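PDB 6XL7: SG7.AF from Anopheles freeborni, which inhibits the alternative pathway of host complement as a salivary protein, acting on the activated C3-convertase C3bBb. Local coordinates for residues V69-F73 against A95-Y99. Numbering follows the deposited sequence.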
ATOM      1  N   VAL A  69      -2.702   7.774  -0.651  1.00 10.17           N
ATOM      2  CA  VAL A  69      -2.642   7.405  -2.063  1.00  9.65           C
ATOM      3  C   VAL A  69      -3.899   6.648  -2.475  1.00  9.84           C
ATOM      4  O   VAL A  69      -4.462   6.884  -3.553  1.00 10.17           O
ATOM      5  CB  VAL A  69      -1.342   6.617  -2.332  1.00  9.43           C
ATOM      6  CG1 VAL A  69      -1.408   5.844  -3.636  1.00 10.44           C
ATOM      7  CG2 VAL A  69      -0.153   7.578  -2.319  1.00  9.81           C
ATOM      8  N   LYS A  70      -4.387   5.758  -1.608  1.00  9.69           N
ATOM      9  CA  LYS A  70      -5.586   4.991  -1.920  1.00 10.02           C
ATOM     10  C   LYS A  70      -6.835   5.869  -1.913  1.00  9.16           C
ATOM     11  O   LYS A  70      -7.700   5.717  -2.786  1.00 10.27           O
ATOM     12  CB  LYS A  70      -5.707   3.822  -0.943  1.00 11.26           C
ATOM     13  CG  LYS A  70      -6.950   2.988  -1.153  1.00 12.51           C
ATOM     14  CD  LYS A  70      -6.783   1.599  -0.567  1.00 15.53           C
ATOM     15  CE  LYS A  70      -6.614   1.643   0.949  1.00 16.94           C
ATOM     16  NZ  LYS A  70      -7.820   2.208   1.619  1.00 20.48           N
ATOM     17  N   GLU A  71      -6.953   6.811  -0.967  1.00 10.20           N
ATOM     18  CA  GLU A  71      -8.088   7.733  -1.011  1.00 11.01           C
ATOM     19  C   GLU A  71      -8.073   8.550  -2.296  1.00 10.16           C
ATOM     20  O   GLU A  71      -9.132   8.863  -2.860  1.00 10.61           O
ATOM     21  CB  GLU A  71      -8.103   8.654   0.210  1.00 11.78           C
ATOM     22  CG  GLU A  71      -8.606   7.995   1.496  1.00 15.24           C
ATOM     23  CD  GLU A  71      -9.933   7.275   1.309  1.00 14.78           C
ATOM     24  OE1 GLU A  71     -10.957   7.950   1.080  1.00 17.07           O
ATOM     25  OE2 GLU A  71      -9.934   6.034   1.415  1.00 17.66           O
ATOM     26  N   THR A  72      -6.877   8.902  -2.779  1.00  9.46           N
ATOM     27  CA  THR A  72      -6.769   9.662  -4.020  1.00  9.67           C
ATOM     28  C   THR A  72      -7.249   8.830  -5.204  1.00  8.85           C
ATOM     29  O   THR A  72      -7.984   9.333  -6.065  1.00  9.33           O
ATOM     30  CB  THR A  72      -5.320  10.129  -4.200  1.00  9.16           C
ATOM     31  OG1 THR A  72      -4.948  10.972  -3.106  1.00  9.79           O
ATOM     32  CG2 THR A  72      -5.158  10.919  -5.485  1.00 10.47           C
ATOM     33  N   PHE A  73      -6.855   7.554  -5.252  1.00  8.82           N
ATOM     34  CA  PHE A  73      -7.357   6.629  -6.263  1.00  9.21           C
ATOM     35  C   PHE A  73      -8.874   6.533  -6.203  1.00  9.26           C
ATOM     36  O   PHE A  73      -9.556   6.623  -7.234  1.00  9.77           O
ATOM     37  CB  PHE A  73      -6.706   5.272  -6.010  1.00  9.39           C
ATOM     38  CG  PHE A  73      -7.093   4.197  -6.983  1.00  9.72           C
ATOM     39  CD1 PHE A  73      -7.253   4.451  -8.340  1.00 11.23           C
ATOM     40  CD2 PHE A  73      -7.246   2.888  -6.533  1.00 10.09           C
ATOM     41  CE1 PHE A  73      -7.587   3.422  -9.223  1.00 11.99           C
ATOM     42  CE2 PHE A  73      -7.565   1.872  -7.407  1.00 11.32           C
ATOM     43  CZ  PHE A  73      -7.737   2.138  -8.752  1.00 11.05           C
ATOM     44  N   ALA A  95      -7.431   6.364 -13.455  1.00 10.85           N
ATOM     45  CA  ALA A  95      -6.771   6.720 -12.202  1.00  9.21           C
ATOM     46  C   ALA A  95      -5.801   5.651 -11.716  1.00 10.42           C
ATOM     47  O   ALA A  95      -4.980   5.936 -10.835  1.00 11.77           O
ATOM     48  CB  ALA A  95      -7.818   6.973 -11.108  1.00 11.35           C
ATOM     49  N   LYS A  96      -5.866   4.442 -12.275  1.00 10.27           N
ATOM     50  CA  LYS A  96      -5.088   3.320 -11.772  1.00 12.24           C
ATOM     51  C   LYS A  96      -3.582   3.442 -12.000  1.00  9.83           C
ATOM     52  O   LYS A  96      -2.817   3.134 -11.072  1.00 10.83           O
ATOM     53  CB  LYS A  96      -5.639   2.005 -12.320  1.00 12.05           C
ATOM     54  CG  LYS A  96      -4.983   0.761 -11.735  1.00 14.91           C
ATOM     55  CD  LYS A  96      -5.662  -0.490 -12.280  1.00 19.27           C
ATOM     56  CE  LYS A  96      -5.037  -1.759 -11.727  1.00 28.53           C
ATOM     57  NZ  LYS A  96      -5.785  -2.966 -12.186  1.00 36.25           N
ATOM     58  N   PRO A  97      -3.091   3.884 -13.166  1.00 10.93           N
ATOM     59  CA  PRO A  97      -1.624   3.939 -13.330  1.00 11.68           C
ATOM     60  C   PRO A  97      -0.935   4.852 -12.331  1.00 11.80           C
ATOM     61  O   PRO A  97       0.134   4.505 -11.804  1.00 11.40           O
ATOM     62  CB  PRO A  97      -1.446   4.393 -14.787  1.00 12.52           C
ATOM     63  CG  PRO A  97      -2.716   3.903 -15.473  1.00 12.35           C
ATOM     64  CD  PRO A  97      -3.789   4.109 -14.451  1.00 11.47           C
ATOM     65  N   SER A  98      -1.519   6.010 -12.033  1.00 11.59           N
ATOM     66  CA  SER A  98      -0.883   6.893 -11.058  1.00 11.15           C
ATOM     67  C   SER A  98      -0.962   6.326  -9.648  1.00 10.15           C
ATOM     68  O   SER A  98      -0.051   6.553  -8.841  1.00 10.55           O
ATOM     69  CB  SER A  98      -1.446   8.310 -11.135  1.00 14.74           C
ATOM     70  OG  SER A  98      -2.824   8.347 -10.871  1.00 16.46           O
ATOM     71  N   TYR A  99      -2.017   5.565  -9.347  1.00  9.00           N
ATOM     72  CA  TYR A  99      -2.101   4.853  -8.074  1.00  9.66           C
ATOM     73  C   TYR A  99      -0.945   3.872  -7.935  1.00 10.30           C
ATOM     74  O   TYR A  99      -0.225   3.875  -6.929  1.00 10.86           O
ATOM     75  CB  TYR A  99      -3.442   4.117  -8.027  1.00 10.03           C
ATOM     76  CG  TYR A  99      -3.666   3.213  -6.841  1.00  9.56           C
ATOM     77  CD1 TYR A  99      -3.657   3.719  -5.546  1.00 10.13           C
ATOM     78  CD2 TYR A  99      -3.934   1.852  -7.028  1.00 10.15           C
ATOM     79  CE1 TYR A  99      -3.891   2.888  -4.455  1.00  9.85           C
ATOM     80  CE2 TYR A  99      -4.161   1.017  -5.953  1.00 10.13           C
ATOM     81  CZ  TYR A  99      -4.139   1.541  -4.671  1.00  9.74           C
ATOM     82  OH  TYR A  99      -4.371   0.747  -3.560  1.00 11.62           O
TER
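Tyr99 OH hydrogen-bonds to Ala29 O and lies beside the aliphatic chain of Lys70, 3.9 Å from Lys70 CD. Lys70 bends at its last two torsions to bring NZ to Asp16 O. No hydrogen bond joins the two segments; the contact rests on two stacked rings. Phe73 and Tyr99 form an offset stack, with centroids 4.2 Å apart and planes 13° from parallel. Phe73 CD2 sits over the centre of the Tyr99 ring, while Tyr99 CD2 lies over the face of the Phe73 ring, displaced toward its rim. Tyr99 CB adds a CH-pi contact to the same face of Phe73. Both rings leave their helices with CG anti to the backbone N (chi1 -179° in Phe73), which carries each across to the other segment. Val69 CG1 packs 3.6 Å from Tyr99 CD1. Ala95 CB meets the Phe73 ring at its edge, 3.8 Å from CD1, and Phe73 CE1 lies 3.6 Å from Lys96 CA. Segments 69-73 and 95-99 run antiparallel (171°), their axes approaching to 9.7 Å. The stack thus joins helices 56-77 and 89-113 of the helical aegyptin C-terminal family domain. Helix 23-46 lies against this pair, through Tyr25 and Ser28 on Phe73 and Val33 on Tyr99.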